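Local coordinates for cutm, flavoprotein of carbon monoxide dehydrogenase (Hydrogenophaga pseudoflava, PDB 1FFV) that binds FAD as the flavoprotein subunit of carbon monoxide dehydrogenase, where it probably passes electrons from CO oxidation to an external acceptor, at residues H35-L38 with P39-L43; K187-T190 with G191-A194. All coordinates share one frame; numbering follows the deposited sequence.

In the fold
From the N terminus the chain reaches contact 1 first, at the turn from strand 28-31 into helix 37-42, within the beta-alpha-beta unit that strand 50-53 completes. Contact 2 comes much later, in the loop joining the antiparallel neighbours 180-186 and 196-205. Each is a local contact along one unbroken stretch, contact 1 closing the first turns of a helix and contact 2 a beta turn. They lie in series, so neither nests in nor crosses the other. Their centres are 19 Å apart and they do not touch. FAD joins them: residues 35-38 meet its pyrophosphate and residues 191-194 its flavin, so two family regions share one cofactor.

Contact 1. Residues H35-L38 with P39-L43. With FAD (flavin-adenine dinucleotide), chain J.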
# COMPACT_ATOMS: atom_id res chain seq x y z
N HIS C 35 38.59 8.60 3.03
CA HIS C 35 37.92 9.83 2.64
C HIS C 35 38.48 10.61 1.45
O HIS C 35 38.05 11.73 1.17
CB HIS C 35 37.62 10.70 3.86
CG HIS C 35 36.39 10.27 4.59
ND1 HIS C 35 36.26 9.02 5.17
CD2 HIS C 35 35.20 10.89 4.78
CE1 HIS C 35 35.05 8.89 5.67
NE2 HIS C 35 34.38 10.01 5.45
N SER C 36 39.42 9.99 0.75
CA SER C 36 40.01 10.54 -0.47
C SER C 36 39.93 9.41 -1.49
O SER C 36 39.49 9.62 -2.62
CB SER C 36 41.45 10.98 -0.26
OG SER C 36 41.52 12.34 0.13
N LEU C 37 40.28 8.20 -1.05
CA LEU C 37 40.28 7.01 -1.90
C LEU C 37 38.89 6.53 -2.30
O LEU C 37 38.65 6.27 -3.49
CB LEU C 37 41.04 5.86 -1.24
CG LEU C 37 41.04 4.56 -2.07
CD1 LEU C 37 41.73 4.77 -3.42
CD2 LEU C 37 41.74 3.45 -1.28
N LEU C 38 37.98 6.39 -1.34
CA LEU C 38 36.63 5.95 -1.68
C LEU C 38 35.96 6.95 -2.63
O LEU C 38 35.34 6.55 -3.61
CB LEU C 38 35.80 5.66 -0.43
CG LEU C 38 36.34 4.48 0.37
CD1 LEU C 38 35.47 4.23 1.59
CD2 LEU C 38 36.40 3.22 -0.52
N PRO C 39 36.09 8.27 -2.35
CA PRO C 39 35.49 9.27 -3.23
C PRO C 39 35.99 9.14 -4.68
O PRO C 39 35.18 9.20 -5.62
CB PRO C 39 35.95 10.59 -2.61
CG PRO C 39 35.90 10.27 -1.15
CD PRO C 39 36.54 8.90 -1.10
N MET C 40 37.30 8.93 -4.87
CA MET C 40 37.85 8.77 -6.21
C MET C 40 37.32 7.49 -6.85
O MET C 40 37.08 7.45 -8.05
CB MET C 40 39.38 8.72 -6.20
CG MET C 40 40.06 9.99 -5.76
SD MET C 40 41.86 9.83 -5.88
CE MET C 40 42.27 11.44 -6.61
N MET C 41 37.15 6.45 -6.04
CA MET C 41 36.65 5.18 -6.54
C MET C 41 35.17 5.28 -6.91
O MET C 41 34.76 4.76 -7.95
CB MET C 41 36.88 4.07 -5.51
CG MET C 41 38.35 3.71 -5.34
SD MET C 41 38.58 2.35 -4.18
CE MET C 41 37.97 0.97 -5.16
N LYS C 42 34.40 6.00 -6.11
CA LYS C 42 32.98 6.20 -6.38
C LYS C 42 32.77 6.99 -7.68
O LYS C 42 31.75 6.84 -8.33
CB LYS C 42 32.30 6.89 -5.19
CG LYS C 42 32.16 5.97 -3.98
CD LYS C 42 31.85 6.73 -2.71
CE LYS C 42 30.52 7.46 -2.78
NZ LYS C 42 30.27 8.17 -1.49
N LEU C 43 33.76 7.79 -8.06
CA LEU C 43 33.70 8.58 -9.29
C LEU C 43 34.45 7.89 -10.44
O LEU C 43 34.56 8.44 -11.54
CB LEU C 43 34.29 9.97 -9.07
CG LEU C 43 33.56 10.89 -8.10
CD1 LEU C 43 34.31 12.21 -7.95
CD2 LEU C 43 32.15 11.13 -8.58
PA FAD J . 42.62 7.47 2.14
O1A FAD J . 42.80 6.01 2.26
O2A FAD J . 41.45 7.96 1.65
O5B FAD J . 43.73 7.86 1.23
C5B FAD J . 45.06 7.52 1.53
C4B FAD J . 45.88 7.64 0.25
O4B FAD J . 47.26 7.53 0.72
C3B FAD J . 45.81 6.47 -0.70
O3B FAD J . 46.45 6.64 -1.91
C2B FAD J . 46.33 5.39 0.22
O2B FAD J . 46.62 4.24 -0.50
C1B FAD J . 47.54 6.05 0.80
N9A FAD J . 47.78 5.85 2.22
C8A FAD J . 46.90 6.07 3.25
N7A FAD J . 47.43 5.79 4.44
C5A FAD J . 48.71 5.37 4.16
C6A FAD J . 49.80 4.94 5.02
N6A FAD J . 49.72 4.87 6.33
N1A FAD J . 50.94 4.60 4.36
C2A FAD J . 51.06 4.66 3.02
N3A FAD J . 50.13 5.05 2.15
C4A FAD J . 48.96 5.40 2.77
N1 FAD J . 41.79 17.34 3.62
C2 FAD J . 42.42 18.45 3.96
O2 FAD J . 43.59 18.44 4.19
N3 FAD J . 41.77 19.70 4.07
C4 FAD J . 40.43 19.83 3.82
O4 FAD J . 39.91 20.92 3.93
C4X FAD J . 39.72 18.62 3.44
N5 FAD J . 38.41 18.69 3.19
C5X FAD J . 37.78 17.53 2.83
C6 FAD J . 36.42 17.62 2.57
C7 FAD J . 35.69 16.52 2.21
C7M FAD J . 34.22 16.65 1.92
C8 FAD J . 36.34 15.24 2.10
C8M FAD J . 35.56 14.01 1.70
C9 FAD J . 37.71 15.13 2.36
C9A FAD J . 38.42 16.26 2.73
N10 FAD J . 39.82 16.23 3.01
C10 FAD J . 40.46 17.36 3.36
C1' FAD J . 40.54 14.91 2.94
C2' FAD J . 40.88 14.00 4.21
O2' FAD J . 41.35 15.18 4.80
C3' FAD J . 41.55 13.12 3.17
O3' FAD J . 40.58 12.43 3.99
C4' FAD J . 42.40 11.94 3.58
O4' FAD J . 43.07 12.84 2.64
C5' FAD J . 43.06 10.91 2.66
O5' FAD J . 43.26 10.43 4.18
P FAD J . 42.59 9.10 4.52
O1P FAD J . 43.06 8.80 5.97
O2P FAD J . 41.21 9.11 4.40
O3P FAD J . 43.05 8.10 3.55
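Two backbone N-H groups, of S36 and L37, grip FAD O2A at the start of helix 37-42, the turn whose carbonyls S36 O and L37 O accept from M40 N and M41 N. This is pyrophosphate binding at a helix N terminus, inside a beta-alpha-beta unit, and the helix end would probably add a favourable field for the anion. S36 N and L37 N each stand 3.0 Å from O2A, the L37 bond being the straighter at 168°. H35 N holds the other phosphate through O2P at 3.0 Å, while the H35 imidazole is tied back through ND1 to G33 O. Behind the phosphate, i to i+4 bonds wind the helix: M40 N lies 3.2 Å from S36 O, and K42 N only 2.7 Å from L38 O. P39 suits the first turn because no N-H is needed there, and its ring CG rests 3.5 Å from H35 O. A glycine in place of P39 would remove that ring, and the first turn would probably be freer to unwind, with H35 O losing the ring carbon packed against it. On another side, L37 has CG anti to its own N (chi1 178°), which carries the branch across M41 at a slant, and both side chains also pack on L51 of strand 50-53. K42 sends its ammonium to the backbone of another protein chain, its side chain about 6 Å from an iron-sulfur cluster. Leucine and thioether meet where L37 CG lies 3.9 Å from M41 SD.

Contact 2. Residues K187-T190 with G191-A194; sequences KRKT and GDWA. With FAD (flavin-adenine dinucleotide), chain J.
R188 and D192 form a salt bridge across the loop, NH1 lying 2.8 Å from OD2 with an N-H...O angle of 154°. The oxygen is approached on its syn side, close to the carboxylate plane, and it lies near the guanidinium plane in turn, although the two flat groups are twisted 33° apart. With chi1 at -171° the D192 carboxylate extends away from its own N and toward R188; its other oxygen, OD1, pairs with R261 and accepts a weak bond from W193 N. R188 also reaches an acidic side chain of another protein chain through NH2. Between the two limbs a water accepts from R188 N and donates to W193 O, 2.9 Å from each. The tip is a type II beta turn, K189 to D192, closed by a weak bond of 3.4 Å from D192 N to K189 O. G191 takes its third position with a positive phi, where a beta carbon would collide with T190 O. The end residues of the turn also touch through their side chains, K189 CG lying 3.9 Å from D192 CB. W193 points the other way and lays its indole over the flavin, CZ2 coming 3.3 Å from FAD C9A. The chemistry thus divides the work: charges and water shape the loop, whereas an aromatic face meets the isoalloxazine.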
# COMPACT_ATOMS: atom_id res chain seq x y z
N LYS C 187 39.34 30.00 2.54
CA LYS C 187 38.44 28.97 2.00
C LYS C 187 37.05 29.54 1.70
O LYS C 187 36.57 30.41 2.44
CB LYS C 187 38.31 27.86 3.06
CG LYS C 187 37.79 28.45 4.36
CD LYS C 187 37.79 27.53 5.54
CE LYS C 187 37.24 28.31 6.73
NZ LYS C 187 37.60 27.68 8.02
N ARG C 188 36.38 29.01 0.66
CA ARG C 188 35.03 29.47 0.29
C ARG C 188 34.01 29.20 1.38
O ARG C 188 33.06 29.97 1.57
CB ARG C 188 34.52 28.77 -0.97
CG ARG C 188 35.20 29.15 -2.26
CD ARG C 188 35.81 27.92 -2.85
NE ARG C 188 35.26 27.59 -4.15
CZ ARG C 188 35.15 26.35 -4.63
NH1 ARG C 188 35.54 25.31 -3.91
NH2 ARG C 188 34.68 26.17 -5.85
N LYS C 189 34.17 28.07 2.06
CA LYS C 189 33.27 27.67 3.13
C LYS C 189 33.96 26.70 4.05
O LYS C 189 35.04 26.19 3.73
CB LYS C 189 32.03 26.98 2.55
CG LYS C 189 32.37 25.93 1.53
CD LYS C 189 31.14 25.18 1.08
CE LYS C 189 30.71 24.18 2.14
NZ LYS C 189 29.58 23.38 1.59
N THR C 190 33.34 26.45 5.19
CA THR C 190 33.87 25.51 6.17
C THR C 190 33.84 24.12 5.52
O THR C 190 32.87 23.77 4.85
CB THR C 190 33.02 25.54 7.48
OG1 THR C 190 33.65 24.72 8.47
CG2 THR C 190 31.62 25.03 7.23
N GLY C 191 34.94 23.38 5.67
CA GLY C 191 35.02 22.04 5.11
C GLY C 191 35.46 21.93 3.66
O GLY C 191 35.28 20.88 3.03
N ASP C 192 35.99 23.03 3.12
CA ASP C 192 36.45 23.06 1.74
C ASP C 192 37.96 23.17 1.74
O ASP C 192 38.56 23.52 2.76
CB ASP C 192 35.83 24.26 1.00
CG ASP C 192 36.10 24.25 -0.51
OD1 ASP C 192 36.44 23.19 -1.08
OD2 ASP C 192 35.93 25.31 -1.13
N TRP C 193 38.58 22.84 0.61
CA TRP C 193 40.03 22.95 0.49
C TRP C 193 40.40 24.41 0.36
O TRP C 193 39.62 25.23 -0.13
CB TRP C 193 40.53 22.13 -0.69
CG TRP C 193 40.51 20.65 -0.42
CD1 TRP C 193 41.54 19.89 0.05
CD2 TRP C 193 39.41 19.76 -0.61
NE1 TRP C 193 41.15 18.57 0.16
CE2 TRP C 193 39.85 18.46 -0.24
CE3 TRP C 193 38.09 19.92 -1.06
CZ2 TRP C 193 39.02 17.34 -0.31
CZ3 TRP C 193 37.26 18.81 -1.12
CH2 TRP C 193 37.73 17.53 -0.75
N ALA C 194 41.58 24.76 0.84
CA ALA C 194 42.04 26.13 0.80
C ALA C 194 42.23 26.67 -0.61
O ALA C 194 42.57 25.93 -1.54
CB ALA C 194 43.35 26.26 1.55
PA FAD J . 42.62 7.47 2.14
O1A FAD J . 42.80 6.01 2.26
O2A FAD J . 41.45 7.96 1.65
O5B FAD J . 43.73 7.86 1.23
C5B FAD J . 45.06 7.52 1.53
C4B FAD J . 45.88 7.64 0.25
O4B FAD J . 47.26 7.53 0.72
C3B FAD J . 45.81 6.47 -0.70
O3B FAD J . 46.45 6.64 -1.91
C2B FAD J . 46.33 5.39 0.22
O2B FAD J . 46.62 4.24 -0.50
C1B FAD J . 47.54 6.05 0.80
N9A FAD J . 47.78 5.85 2.22
C8A FAD J . 46.90 6.07 3.25
N7A FAD J . 47.43 5.79 4.44
C5A FAD J . 48.71 5.37 4.16
C6A FAD J . 49.80 4.94 5.02
N6A FAD J . 49.72 4.87 6.33
N1A FAD J . 50.94 4.60 4.36
C2A FAD J . 51.06 4.66 3.02
N3A FAD J . 50.13 5.05 2.15
C4A FAD J . 48.96 5.40 2.77
N1 FAD J . 41.79 17.34 3.62
C2 FAD J . 42.42 18.45 3.96
O2 FAD J . 43.59 18.44 4.19
N3 FAD J . 41.77 19.70 4.07
C4 FAD J . 40.43 19.83 3.82
O4 FAD J . 39.91 20.92 3.93
C4X FAD J . 39.72 18.62 3.44
N5 FAD J . 38.41 18.69 3.19
C5X FAD J . 37.78 17.53 2.83
C6 FAD J . 36.42 17.62 2.57
C7 FAD J . 35.69 16.52 2.21
C7M FAD J . 34.22 16.65 1.92
C8 FAD J . 36.34 15.24 2.10
C8M FAD J . 35.56 14.01 1.70
C9 FAD J . 37.71 15.13 2.36
C9A FAD J . 38.42 16.26 2.73
N10 FAD J . 39.82 16.23 3.01
C10 FAD J . 40.46 17.36 3.36
C1' FAD J . 40.54 14.91 2.94
C2' FAD J . 40.88 14.00 4.21
O2' FAD J . 41.35 15.18 4.80
C3' FAD J . 41.55 13.12 3.17
O3' FAD J . 40.58 12.43 3.99
C4' FAD J . 42.40 11.94 3.58
O4' FAD J . 43.07 12.84 2.64
C5' FAD J . 43.06 10.91 2.66
O5' FAD J . 43.26 10.43 4.18
P FAD J . 42.59 9.10 4.52
O1P FAD J . 43.06 8.80 5.97
O2P FAD J . 41.21 9.11 4.40
O3P FAD J . 43.05 8.10 3.55
O HOH W 1 38.42 27.70 -0.97